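Local coordinates for possible translation initiation inhibitor (Rhodopseudomonas palustris, PDB 3LME), which is of unassigned function but belongs to the YjgF-like (endoribonuclease L-PSP) family of small alpha/beta proteins that assemble as trimers, at residues A[4-9]-A[19-24]; A[46-51]-A[84-89]; A[76-81]-A[120-125]. The protein carries 1 engineered substitution. All coordinates share one frame; numbering follows the deposited sequence.

Contact 1: A[4-9]-A[19-24]; sequences KIIAPT and WSIGAR. With SO4 (sulfate ion), chain O.
The carbonyl oxygen of K4 takes the backbone N-H of R24, with K4 O and R24 N 2.9 Å apart, and also lies near A23 CA in a CA-H...O contact. K4 N returns the bond to R24 O at 3.0 Å, so K4 and R24 form an antiparallel hydrogen-bonded pair. I5 and A23 follow as a non-hydrogen-bonded pair, and a third bond runs from I6 N to G22 O.

Strand 4-5 thereby becomes an edge of this chain's six-stranded mixed sheet, the sheet of the YjgF-like fold, and strand 22-25 joins it to strand 28-35.

Beyond the paired residues the contact turns apolar. The side chain of I6 lies over the backbone of 22-23, where its CD1 is 3.4 Å from A23 N. Its CG2, anti to the backbone N, is directed at I21, and I6 CG2 meets I21 CD1 at 3.7 Å as the two side chains cross at about a right angle. V29 and I31 of strand 28-35 and A66 also pack against I6. G22, which has no side chain, lets I6 CD1 lie close over its carbonyl carbon.

On the I5 and A23 side, I5 CD1 comes within 4.3 Å of A23 CB, and the second subunit adds Y103 against I5 and P105 against A23. The R24 side chain bends away from K4, its NE bonding to G26 O and its NH1 weakly to A66 O. A sulfate ion, probably from the crystallisation liquor, accepts a weak hydrogen bond from W19 NE1 to its O2 at 3.2 Å.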
ATOM      1  N   LYS A   4      12.525 -15.035  -1.780  1.00 55.57           N
ATOM      2  CA  LYS A   4      12.108 -16.355  -1.352  1.00 55.42           C
ATOM      3  C   LYS A   4      10.641 -16.239  -0.917  1.00 54.50           C
ATOM      4  O   LYS A   4      10.340 -15.501   0.025  1.00 53.97           O
ATOM      5  CB  LYS A   4      12.965 -16.796  -0.164  1.00 56.03           C
ATOM      6  CG  LYS A   4      12.890 -18.293   0.132  1.00 59.67           C
ATOM      7  CD  LYS A   4      13.610 -18.658   1.445  1.00 64.53           C
ATOM      8  CE  LYS A   4      13.812 -20.191   1.533  1.00 68.05           C
ATOM      9  NZ  LYS A   4      14.684 -20.641   2.677  1.00 68.77           N
ATOM     10  N   ILE A   5       9.740 -16.943  -1.612  1.00 53.48           N
ATOM     11  CA  ILE A   5       8.351 -17.071  -1.168  1.00 52.46           C
ATOM     12  C   ILE A   5       8.331 -17.824   0.144  1.00 52.07           C
ATOM     13  O   ILE A   5       8.958 -18.846   0.264  1.00 51.96           O
ATOM     14  CB  ILE A   5       7.467 -17.863  -2.184  1.00 52.90           C
ATOM     15  CG1 ILE A   5       7.294 -17.095  -3.516  1.00 52.24           C
ATOM     16  CG2 ILE A   5       6.093 -18.268  -1.558  1.00 51.03           C
ATOM     17  CD1 ILE A   5       6.615 -15.753  -3.402  1.00 52.38           C
ATOM     18  N   ILE A   6       7.583 -17.321   1.113  1.00 52.16           N
ATOM     19  CA  ILE A   6       7.505 -17.924   2.443  1.00 52.10           C
ATOM     20  C   ILE A   6       6.642 -19.157   2.414  1.00 52.32           C
ATOM     21  O   ILE A   6       5.438 -19.073   2.224  1.00 52.65           O
ATOM     22  CB  ILE A   6       6.918 -16.937   3.442  1.00 51.86           C
ATOM     23  CG1 ILE A   6       7.849 -15.734   3.570  1.00 51.93           C
ATOM     24  CG2 ILE A   6       6.702 -17.599   4.784  1.00 51.85           C
ATOM     25  CD1 ILE A   6       7.184 -14.527   4.131  1.00 52.76           C
ATOM     26  N   ALA A   7       7.269 -20.314   2.579  1.00 53.19           N
ATOM     27  CA  ALA A   7       6.540 -21.596   2.614  1.00 53.55           C
ATOM     28  C   ALA A   7       5.557 -21.696   3.807  1.00 53.44           C
ATOM     29  O   ALA A   7       5.832 -21.188   4.898  1.00 53.12           O
ATOM     30  CB  ALA A   7       7.527 -22.757   2.621  1.00 53.68           C
ATOM     31  N   PRO A   8       4.395 -22.328   3.590  1.00 53.58           N
ATOM     32  CA  PRO A   8       3.423 -22.415   4.680  1.00 54.20           C
ATOM     33  C   PRO A   8       3.904 -23.331   5.786  1.00 54.78           C
ATOM     34  O   PRO A   8       4.619 -24.299   5.530  1.00 54.84           O
ATOM     35  CB  PRO A   8       2.174 -22.986   4.013  1.00 53.87           C
ATOM     36  CG  PRO A   8       2.376 -22.775   2.587  1.00 54.14           C
ATOM     37  CD  PRO A   8       3.852 -22.844   2.333  1.00 53.40           C
ATOM     38  N   THR A   9       3.476 -23.025   7.000  1.00 55.69           N
ATOM     39  CA  THR A   9       4.014 -23.633   8.204  1.00 56.94           C
ATOM     40  C   THR A   9       2.856 -24.096   9.071  1.00 57.35           C
ATOM     41  O   THR A   9       1.704 -23.835   8.732  1.00 57.49           O
ATOM     42  CB  THR A   9       4.937 -22.602   8.866  1.00 57.04           C
ATOM     43  OG1 THR A   9       6.276 -22.894   8.458  1.00 58.74           O
ATOM     44  CG2 THR A   9       4.855 -22.587  10.368  1.00 57.28           C
ATOM     45  N   TRP A  19      -1.980 -17.057  -4.872  1.00 55.83           N
ATOM     46  CA  TRP A  19      -1.196 -16.188  -3.998  1.00 55.40           C
ATOM     47  C   TRP A  19      -0.310 -16.929  -2.999  1.00 55.29           C
ATOM     48  O   TRP A  19      -0.339 -18.154  -2.896  1.00 55.83           O
ATOM     49  CB  TRP A  19      -2.107 -15.219  -3.256  1.00 54.82           C
ATOM     50  CG  TRP A  19      -3.341 -15.854  -2.721  1.00 53.70           C
ATOM     51  CD1 TRP A  19      -4.487 -16.094  -3.402  1.00 53.40           C
ATOM     52  CD2 TRP A  19      -3.568 -16.310  -1.384  1.00 51.69           C
ATOM     53  NE1 TRP A  19      -5.419 -16.661  -2.574  1.00 52.24           N
ATOM     54  CE2 TRP A  19      -4.874 -16.807  -1.330  1.00 50.79           C
ATOM     55  CE3 TRP A  19      -2.792 -16.338  -0.227  1.00 52.41           C
ATOM     56  CZ2 TRP A  19      -5.424 -17.331  -0.177  1.00 51.51           C
ATOM     57  CZ3 TRP A  19      -3.337 -16.848   0.923  1.00 52.80           C
ATOM     58  CH2 TRP A  19      -4.646 -17.343   0.941  1.00 52.93           C
ATOM     59  N   SER A  20       0.488 -16.151  -2.282  1.00 54.91           N
ATOM     60  CA  SER A  20       1.397 -16.635  -1.269  1.00 54.50           C
ATOM     61  C   SER A  20       1.088 -15.885  -0.013  1.00 54.05           C
ATOM     62  O   SER A  20       0.377 -14.865  -0.058  1.00 53.91           O
ATOM     63  CB  SER A  20       2.804 -16.278  -1.664  1.00 54.41           C
ATOM     64  OG  SER A  20       3.457 -17.448  -2.067  1.00 56.92           O
ATOM     65  N   ILE A  21       1.629 -16.362   1.104  1.00 53.28           N
ATOM     66  CA  ILE A  21       1.422 -15.658   2.367  1.00 52.57           C
ATOM     67  C   ILE A  21       2.380 -14.440   2.476  1.00 52.48           C
ATOM     68  O   ILE A  21       2.102 -13.444   3.180  1.00 52.29           O
ATOM     69  CB  ILE A  21       1.494 -16.608   3.603  1.00 52.49           C
ATOM     70  CG1 ILE A  21       2.918 -17.058   3.883  1.00 51.56           C
ATOM     71  CG2 ILE A  21       0.602 -17.846   3.409  1.00 52.48           C
ATOM     72  CD1 ILE A  21       3.031 -17.777   5.201  1.00 50.79           C
ATOM     73  N   GLY A  22       3.488 -14.503   1.744  1.00 51.40           N
ATOM     74  CA  GLY A  22       4.407 -13.407   1.735  1.00 50.29           C
ATOM     75  C   GLY A  22       5.726 -13.824   1.170  1.00 50.17           C
ATOM     76  O   GLY A  22       5.907 -14.962   0.763  1.00 50.10           O
ATOM     77  N   ALA A  23       6.662 -12.890   1.164  1.00 50.20           N
ATOM     78  CA  ALA A  23       7.961 -13.100   0.575  1.00 49.93           C
ATOM     79  C   ALA A  23       9.017 -12.399   1.395  1.00 50.20           C
ATOM     80  O   ALA A  23       8.793 -11.301   1.923  1.00 50.62           O
ATOM     81  CB  ALA A  23       7.977 -12.570  -0.844  1.00 49.47           C
ATOM     82  N   ARG A  24      10.166 -13.053   1.509  1.00 50.20           N
ATOM     83  CA  ARG A  24      11.377 -12.400   1.959  1.00 50.02           C
ATOM     84  C   ARG A  24      12.068 -11.813   0.743  1.00 50.11           C
ATOM     85  O   ARG A  24      12.249 -12.496  -0.269  1.00 50.22           O
ATOM     86  CB  ARG A  24      12.301 -13.410   2.614  1.00 49.86           C
ATOM     87  CG  ARG A  24      13.647 -12.833   2.992  1.00 49.73           C
ATOM     88  CD  ARG A  24      14.026 -13.217   4.411  1.00 49.92           C
ATOM     89  NE  ARG A  24      14.649 -12.062   5.032  1.00 49.48           N
ATOM     90  CZ  ARG A  24      14.519 -11.715   6.305  1.00 48.46           C
ATOM     91  NH1 ARG A  24      13.780 -12.435   7.138  1.00 46.33           N
ATOM     92  NH2 ARG A  24      15.132 -10.624   6.734  1.00 48.84           N
TER
HETATM   93  S   SO4 O   3      -9.184 -16.250  -3.522  1.00 75.55           S
HETATM   94  O1  SO4 O   3      -8.337 -16.704  -4.636  1.00 76.51           O
HETATM   95  O2  SO4 O   3      -8.375 -15.428  -2.626  1.00 75.31           O
HETATM   96  O3  SO4 O   3     -10.276 -15.433  -4.032  1.00 74.57           O
HETATM   97  O4  SO4 O   3      -9.736 -17.403  -2.810  1.00 75.60           O

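Contact 2: A[46-51]-A[84-89]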
ATOM      1  N   ASP A  46     -15.597 -15.826  15.257  1.00 51.38           N
ATOM      2  CA  ASP A  46     -16.695 -15.013  15.765  1.00 51.43           C
ATOM      3  C   ASP A  46     -16.134 -13.937  16.650  1.00 51.10           C
ATOM      4  O   ASP A  46     -15.053 -14.114  17.205  1.00 51.44           O
ATOM      5  CB  ASP A  46     -17.687 -15.855  16.563  1.00 51.75           C
ATOM      6  CG  ASP A  46     -18.534 -16.772  15.684  1.00 54.13           C
ATOM      7  OD1 ASP A  46     -18.447 -16.692  14.444  1.00 55.91           O
ATOM      8  OD2 ASP A  46     -19.307 -17.589  16.237  1.00 59.25           O
ATOM      9  N   GLY A  47     -16.885 -12.840  16.797  1.00 50.60           N
ATOM     10  CA  GLY A  47     -16.548 -11.752  17.709  1.00 49.28           C
ATOM     11  C   GLY A  47     -15.679 -10.702  17.045  1.00 49.27           C
ATOM     12  O   GLY A  47     -14.633 -11.012  16.473  1.00 48.91           O
ATOM     13  N   ASP A  48     -16.131  -9.455  17.116  1.00 49.11           N
ATOM     14  CA  ASP A  48     -15.401  -8.318  16.600  1.00 49.02           C
ATOM     15  C   ASP A  48     -13.923  -8.371  16.962  1.00 49.13           C
ATOM     16  O   ASP A  48     -13.058  -8.320  16.098  1.00 50.05           O
ATOM     17  CB  ASP A  48     -15.973  -7.048  17.205  1.00 49.61           C
ATOM     18  CG  ASP A  48     -17.231  -6.553  16.507  1.00 50.67           C
ATOM     19  OD1 ASP A  48     -17.665  -7.185  15.522  1.00 52.22           O
ATOM     20  OD2 ASP A  48     -17.786  -5.512  16.957  1.00 51.23           O
ATOM     21  N   GLU A  49     -13.629  -8.437  18.248  1.00 48.59           N
ATOM     22  CA  GLU A  49     -12.266  -8.332  18.719  1.00 48.36           C
ATOM     23  C   GLU A  49     -11.448  -9.624  18.470  1.00 48.30           C
ATOM     24  O   GLU A  49     -10.273  -9.586  18.116  1.00 48.36           O
ATOM     25  CB  GLU A  49     -12.323  -7.952  20.183  1.00 48.15           C
ATOM     26  CG  GLU A  49     -11.012  -7.838  20.877  1.00 50.50           C
ATOM     27  CD  GLU A  49     -11.202  -7.331  22.290  1.00 54.52           C
ATOM     28  OE1 GLU A  49     -12.100  -6.463  22.480  1.00 54.23           O
ATOM     29  OE2 GLU A  49     -10.463  -7.797  23.197  1.00 54.18           O
ATOM     30  N   ALA A  50     -12.090 -10.775  18.636  1.00 48.31           N
ATOM     31  CA  ALA A  50     -11.481 -12.047  18.327  1.00 47.12           C
ATOM     32  C   ALA A  50     -11.084 -12.031  16.870  1.00 47.02           C
ATOM     33  O   ALA A  50     -10.019 -12.519  16.530  1.00 48.10           O
ATOM     34  CB  ALA A  50     -12.444 -13.181  18.618  1.00 46.43           C
ATOM     35  N   ARG A  51     -11.918 -11.444  16.011  1.00 46.82           N
ATOM     36  CA  ARG A  51     -11.661 -11.410  14.564  1.00 46.26           C
ATOM     37  C   ARG A  51     -10.421 -10.624  14.212  1.00 45.50           C
ATOM     38  O   ARG A  51      -9.579 -11.084  13.454  1.00 45.45           O
ATOM     39  CB  ARG A  51     -12.829 -10.784  13.847  1.00 46.51           C
ATOM     40  CG  ARG A  51     -12.798 -10.996  12.378  1.00 50.01           C
ATOM     41  CD  ARG A  51     -13.424 -12.328  11.992  1.00 57.43           C
ATOM     42  NE  ARG A  51     -14.269 -12.117  10.828  1.00 64.57           N
ATOM     43  CZ  ARG A  51     -15.593 -11.970  10.878  1.00 66.52           C
ATOM     44  NH1 ARG A  51     -16.269 -11.754   9.750  1.00 68.30           N
ATOM     45  NH2 ARG A  51     -16.238 -12.070  12.038  1.00 65.02           N
ATOM     46  N   ALA A  84     -15.513   4.010  11.827  1.00 51.48           N
ATOM     47  CA  ALA A  84     -16.069   4.495  13.082  1.00 52.10           C
ATOM     48  C   ALA A  84     -16.160   3.355  14.120  1.00 52.56           C
ATOM     49  O   ALA A  84     -15.890   3.563  15.297  1.00 52.57           O
ATOM     50  CB  ALA A  84     -17.430   5.146  12.850  1.00 51.37           C
ATOM     51  N   LYS A  85     -16.514   2.156  13.668  1.00 53.11           N
ATOM     52  CA  LYS A  85     -16.768   1.038  14.562  1.00 53.87           C
ATOM     53  C   LYS A  85     -15.509   0.274  14.981  1.00 53.87           C
ATOM     54  O   LYS A  85     -15.363  -0.085  16.149  1.00 53.97           O
ATOM     55  CB  LYS A  85     -17.776   0.067  13.922  1.00 54.58           C
ATOM     56  CG  LYS A  85     -18.284  -1.036  14.887  1.00 56.41           C
ATOM     57  CD  LYS A  85     -19.629  -1.615  14.475  1.00 59.44           C
ATOM     58  CE  LYS A  85     -19.771  -3.042  15.014  1.00 62.36           C
ATOM     59  NZ  LYS A  85     -21.039  -3.717  14.568  1.00 64.13           N
ATOM     60  N   TYR A  86     -14.612   0.025  14.030  1.00 53.74           N
ATOM     61  CA  TYR A  86     -13.478  -0.854  14.263  1.00 53.87           C
ATOM     62  C   TYR A  86     -12.142  -0.187  14.565  1.00 53.84           C
ATOM     63  O   TYR A  86     -11.214  -0.840  15.053  1.00 54.65           O
ATOM     64  CB  TYR A  86     -13.331  -1.831  13.111  1.00 53.82           C
ATOM     65  CG  TYR A  86     -14.605  -2.583  12.861  1.00 55.56           C
ATOM     66  CD1 TYR A  86     -15.171  -3.381  13.852  1.00 56.67           C
ATOM     67  CD2 TYR A  86     -15.260  -2.478  11.640  1.00 56.32           C
ATOM     68  CE1 TYR A  86     -16.345  -4.061  13.628  1.00 57.23           C
ATOM     69  CE2 TYR A  86     -16.430  -3.147  11.406  1.00 56.25           C
ATOM     70  CZ  TYR A  86     -16.968  -3.936  12.399  1.00 58.04           C
ATOM     71  OH  TYR A  86     -18.145  -4.600  12.155  1.00 59.97           O
ATOM     72  N   ARG A  87     -12.023   1.101  14.299  1.00 53.08           N
ATOM     73  CA  ARG A  87     -10.785   1.756  14.618  1.00 52.46           C
ATOM     74  C   ARG A  87     -10.475   1.563  16.109  1.00 51.61           C
ATOM     75  O   ARG A  87      -9.359   1.201  16.451  1.00 51.42           O
ATOM     76  CB  ARG A  87     -10.808   3.226  14.220  1.00 52.50           C
ATOM     77  CG  ARG A  87      -9.444   3.753  13.894  1.00 54.39           C
ATOM     78  CD  ARG A  87      -9.278   5.175  14.303  1.00 58.94           C
ATOM     79  NE  ARG A  87      -9.537   5.380  15.747  1.00 63.99           N
ATOM     80  CZ  ARG A  87     -10.564   6.086  16.256  1.00 63.64           C
ATOM     81  NH1 ARG A  87     -10.692   6.225  17.579  1.00 61.77           N
ATOM     82  NH2 ARG A  87     -11.454   6.663  15.443  1.00 61.07           N
ATOM     83  N   PRO A  88     -11.467   1.774  16.999  1.00 50.78           N
ATOM     84  CA  PRO A  88     -11.180   1.546  18.426  1.00 50.25           C
ATOM     85  C   PRO A  88     -10.812   0.083  18.770  1.00 49.68           C
ATOM     86  O   PRO A  88     -10.081  -0.171  19.748  1.00 49.46           O
ATOM     87  CB  PRO A  88     -12.489   1.943  19.135  1.00 49.99           C
ATOM     88  CG  PRO A  88     -13.494   2.162  18.047  1.00 50.32           C
ATOM     89  CD  PRO A  88     -12.758   2.453  16.798  1.00 50.63           C
ATOM     90  N   VAL A  89     -11.315  -0.858  17.981  1.00 48.42           N
ATOM     91  CA  VAL A  89     -11.022  -2.247  18.229  1.00 47.35           C
ATOM     92  C   VAL A  89      -9.567  -2.497  17.828  1.00 47.00           C
ATOM     93  O   VAL A  89      -8.785  -3.036  18.624  1.00 47.92           O
ATOM     94  CB  VAL A  89     -12.002  -3.191  17.491  1.00 47.89           C
ATOM     95  CG1 VAL A  89     -11.711  -4.638  17.850  1.00 46.11           C
ATOM     96  CG2 VAL A  89     -13.490  -2.828  17.807  1.00 46.66           C
TER
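The Y86 ring meets the D48 carboxylate at its edge: D48 CG lies in the ring plane, and both carboxylate oxygens face Y86 CE1, with D48 OD1 3.9 Å from that carbon. The two planes are 87° apart, almost perpendicular. One face of the same ring carries the aliphatic part of K85, whose CG sits 3.8 Å above the plane toward the rim.

From there the K85 chain continues extended and crosses D48 at about a right angle, bringing K85 CE to 3.7 Å from D48 OD2. The ammonium remains farther off, with K85 NZ 4.4 Å from D48 OD2, beyond a salt bridge, so the attraction between the two charges is probably modest at this surface.

These groups join the first turn of helix 48-64, which G47 precedes as N-cap residue, to the early part of helix 83-98; in the YjgF-like fold the two helices pack side by side against the sheet. One helical turn on from K85, V89 provides the apolar contact. Its CG1, anti to the backbone N (chi1 -176°), rests against the backbone of E49, with V89 CG1 3.8 Å from E49 CA. The E49 carboxylate has its salt bridge with K92, about one turn farther along helix 83-98.

Contact 3: A[76-81]-A[120-125]; sequences LTVFVT and AEIDGT
Four backbone hydrogen bonds join L76-V80 to A120-G124, two at each of the hydrogen-bonded pairs T77-D123 and F79-E121. The shortest runs from E121 N to F79 O at 2.8 Å, and F79 N returns a bond to E121 O. CA-H...O contacts supplement them: A120 CA approaches F79 O, I122 CA approaches T77 O and L76 CA approaches D123 O.

The segment axes run 4.7 Å apart at 170°, as antiparallel neighbours. Strands 73-80 and 120-127 are interior neighbours in the sheet of the YjgF-like fold: strand 106-110 flanks the first in parallel, and strand 28-35 flanks the second.

Apolar contacts occupy the face bearing L76, V78, V80, A120 and I122, against which helix 48-64 packs through M55, F56 and M59. I122 CG1 is anti to the backbone N (chi1 -175°), which carries CD1 across to the other strand, where I122 CD1 meets V78 CG2 at 3.7 Å and L76 CD2 at 4.2 Å. L76 CD2 also lies over G124, where no side chain intervenes, and V80 CG1 meets A120 CB at 4.0 Å.

Aromatic and polar groups share the other face. D123 presents its carboxylate to the rim of the F79 ring, with D123 OD2 3.6 Å from F79 CE2 and the planes 74° apart. This face meets the second subunit, whose L109 packs on F79, whose T107 touches E121 and D123, and whose R75 forms a long, weak ion pair with D123 OD2.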
ATOM      1  N   LEU A  76       1.820  -0.835   8.421  1.00 44.70           N
ATOM      2  CA  LEU A  76       0.595  -1.595   8.519  1.00 44.74           C
ATOM      3  C   LEU A  76      -0.501  -0.836   7.793  1.00 45.09           C
ATOM      4  O   LEU A  76      -0.732   0.335   8.087  1.00 45.99           O
ATOM      5  CB  LEU A  76       0.217  -1.780   9.987  1.00 44.72           C
ATOM      6  CG  LEU A  76       1.186  -2.558  10.888  1.00 43.99           C
ATOM      7  CD1 LEU A  76       0.614  -2.660  12.270  1.00 42.11           C
ATOM      8  CD2 LEU A  76       1.416  -3.945  10.340  1.00 42.77           C
ATOM      9  N   THR A  77      -1.165  -1.471   6.829  1.00 44.87           N
ATOM     10  CA  THR A  77      -2.316  -0.835   6.197  1.00 44.45           C
ATOM     11  C   THR A  77      -3.555  -1.646   6.551  1.00 44.30           C
ATOM     12  O   THR A  77      -3.742  -2.759   6.084  1.00 43.73           O
ATOM     13  CB  THR A  77      -2.121  -0.655   4.656  1.00 44.84           C
ATOM     14  OG1 THR A  77      -0.770  -0.226   4.384  1.00 45.43           O
ATOM     15  CG2 THR A  77      -3.097   0.387   4.094  1.00 43.50           C
ATOM     16  N   VAL A  78      -4.369  -1.108   7.442  1.00 44.46           N
ATOM     17  CA  VAL A  78      -5.580  -1.800   7.846  1.00 44.60           C
ATOM     18  C   VAL A  78      -6.757  -1.272   7.041  1.00 45.45           C
ATOM     19  O   VAL A  78      -7.056  -0.068   7.060  1.00 45.72           O
ATOM     20  CB  VAL A  78      -5.856  -1.639   9.339  1.00 44.43           C
ATOM     21  CG1 VAL A  78      -6.817  -2.724   9.831  1.00 43.72           C
ATOM     22  CG2 VAL A  78      -4.578  -1.724  10.103  1.00 43.51           C
ATOM     23  N   PHE A  79      -7.392  -2.172   6.299  1.00 46.13           N
ATOM     24  CA  PHE A  79      -8.656  -1.876   5.633  1.00 46.64           C
ATOM     25  C   PHE A  79      -9.790  -2.498   6.441  1.00 46.94           C
ATOM     26  O   PHE A  79      -9.787  -3.691   6.745  1.00 47.27           O
ATOM     27  CB  PHE A  79      -8.657  -2.434   4.215  1.00 46.64           C
ATOM     28  CG  PHE A  79      -7.407  -2.132   3.445  1.00 47.45           C
ATOM     29  CD1 PHE A  79      -7.325  -0.997   2.652  1.00 46.29           C
ATOM     30  CD2 PHE A  79      -6.312  -2.986   3.507  1.00 48.86           C
ATOM     31  CE1 PHE A  79      -6.172  -0.704   1.936  1.00 47.07           C
ATOM     32  CE2 PHE A  79      -5.137  -2.707   2.771  1.00 49.58           C
ATOM     33  CZ  PHE A  79      -5.080  -1.556   1.991  1.00 49.66           C
ATOM     34  N   VAL A  80     -10.748  -1.673   6.813  1.00 47.17           N
ATOM     35  CA  VAL A  80     -11.898  -2.134   7.537  1.00 47.19           C
ATOM     36  C   VAL A  80     -13.185  -1.663   6.848  1.00 48.05           C
ATOM     37  O   VAL A  80     -13.181  -0.897   5.879  1.00 47.73           O
ATOM     38  CB  VAL A  80     -11.886  -1.654   9.017  1.00 47.20           C
ATOM     39  CG1 VAL A  80     -10.541  -1.893   9.647  1.00 45.99           C
ATOM     40  CG2 VAL A  80     -12.268  -0.185   9.111  1.00 46.63           C
ATOM     41  N   THR A  81     -14.291  -2.119   7.407  1.00 48.76           N
ATOM     42  CA  THR A  81     -15.577  -2.056   6.786  1.00 49.12           C
ATOM     43  C   THR A  81     -16.415  -0.923   7.364  1.00 49.94           C
ATOM     44  O   THR A  81     -17.373  -0.452   6.713  1.00 49.87           O
ATOM     45  CB  THR A  81     -16.217  -3.448   6.899  1.00 48.99           C
ATOM     46  OG1 THR A  81     -16.246  -4.001   5.589  1.00 48.37           O
ATOM     47  CG2 THR A  81     -17.637  -3.443   7.536  1.00 48.72           C
ATOM     48  N   ALA A 120     -12.295  -6.757   8.218  1.00 50.62           N
ATOM     49  CA  ALA A 120     -10.975  -6.156   8.298  1.00 49.76           C
ATOM     50  C   ALA A 120      -9.951  -7.026   7.602  1.00 49.63           C
ATOM     51  O   ALA A 120      -9.975  -8.252   7.731  1.00 49.89           O
ATOM     52  CB  ALA A 120     -10.568  -5.919   9.744  1.00 49.08           C
ATOM     53  N   GLU A 121      -9.056  -6.386   6.867  1.00 49.17           N
ATOM     54  CA  GLU A 121      -7.950  -7.079   6.248  1.00 49.63           C
ATOM     55  C   GLU A 121      -6.723  -6.193   6.450  1.00 49.53           C
ATOM     56  O   GLU A 121      -6.861  -4.971   6.520  1.00 49.50           O
ATOM     57  CB  GLU A 121      -8.255  -7.276   4.776  1.00 49.53           C
ATOM     58  CG  GLU A 121      -7.265  -8.130   4.024  1.00 51.74           C
ATOM     59  CD  GLU A 121      -7.822  -8.598   2.695  1.00 54.82           C
ATOM     60  OE1 GLU A 121      -7.041  -9.094   1.863  1.00 57.34           O
ATOM     61  OE2 GLU A 121      -9.051  -8.477   2.475  1.00 55.21           O
ATOM     62  N   ILE A 122      -5.540  -6.797   6.576  1.00 49.16           N
ATOM     63  CA  ILE A 122      -4.351  -6.019   6.905  1.00 49.42           C
ATOM     64  C   ILE A 122      -3.183  -6.357   6.016  1.00 48.68           C
ATOM     65  O   ILE A 122      -3.042  -7.488   5.631  1.00 48.69           O
ATOM     66  CB  ILE A 122      -3.967  -6.112   8.430  1.00 49.88           C
ATOM     67  CG1 ILE A 122      -2.793  -5.183   8.774  1.00 49.64           C
ATOM     68  CG2 ILE A 122      -3.591  -7.539   8.845  1.00 51.73           C
ATOM     69  CD1 ILE A 122      -2.666  -4.862  10.246  1.00 47.50           C
ATOM     70  N   ASP A 123      -2.375  -5.352   5.685  1.00 48.87           N
ATOM     71  CA  ASP A 123      -1.118  -5.505   4.937  1.00 49.33           C
ATOM     72  C   ASP A 123       0.076  -5.119   5.789  1.00 48.30           C
ATOM     73  O   ASP A 123       0.145  -3.994   6.277  1.00 48.85           O
ATOM     74  CB  ASP A 123      -1.096  -4.592   3.729  1.00 50.15           C
ATOM     75  CG  ASP A 123      -1.963  -5.084   2.623  1.00 54.45           C
ATOM     76  OD1 ASP A 123      -2.503  -6.212   2.761  1.00 57.77           O
ATOM     77  OD2 ASP A 123      -2.098  -4.338   1.617  1.00 58.22           O
ATOM     78  N   GLY A 124       1.023  -6.035   5.944  1.00 46.93           N
ATOM     79  CA  GLY A 124       2.139  -5.816   6.827  1.00 45.10           C
ATOM     80  C   GLY A 124       3.404  -5.938   6.048  1.00 44.36           C
ATOM     81  O   GLY A 124       3.523  -6.832   5.215  1.00 44.66           O
ATOM     82  N   THR A 125       4.334  -5.025   6.322  1.00 43.59           N
ATOM     83  CA  THR A 125       5.682  -4.994   5.736  1.00 42.42           C
ATOM     84  C   THR A 125       6.710  -4.862   6.865  1.00 42.08           C
ATOM     85  O   THR A 125       6.573  -4.020   7.742  1.00 40.79           O
ATOM     86  CB  THR A 125       5.802  -3.825   4.755  1.00 42.16           C
ATOM     87  OG1 THR A 125       4.705  -3.894   3.847  1.00 42.56           O
ATOM     88  CG2 THR A 125       7.110  -3.867   3.978  1.00 40.69           C
TER

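In the fold
Contacts 1 and 3 belong to the same sheet, one at its outer edge strand and the other between two inner strands; their centres are 18 Å apart and their nearest atoms about 7 Å. Both reach the second subunit of the trimer. Contact 2 lies where two helices meet, its centre 13 Å from that of contact 3, which it touches through Y86 CE2 and T81 CG2 at 4.1 Å. The segments of contacts 2 and 3 alternate along the chain, whereas contact 1 closes before either opens. Contacts 1 and 2, centred 27 Å apart, lie on opposite sides of the chain's centre. One sulfate ion lies at W19, weakly bonded, and another forms a salt bridge with R87 NE.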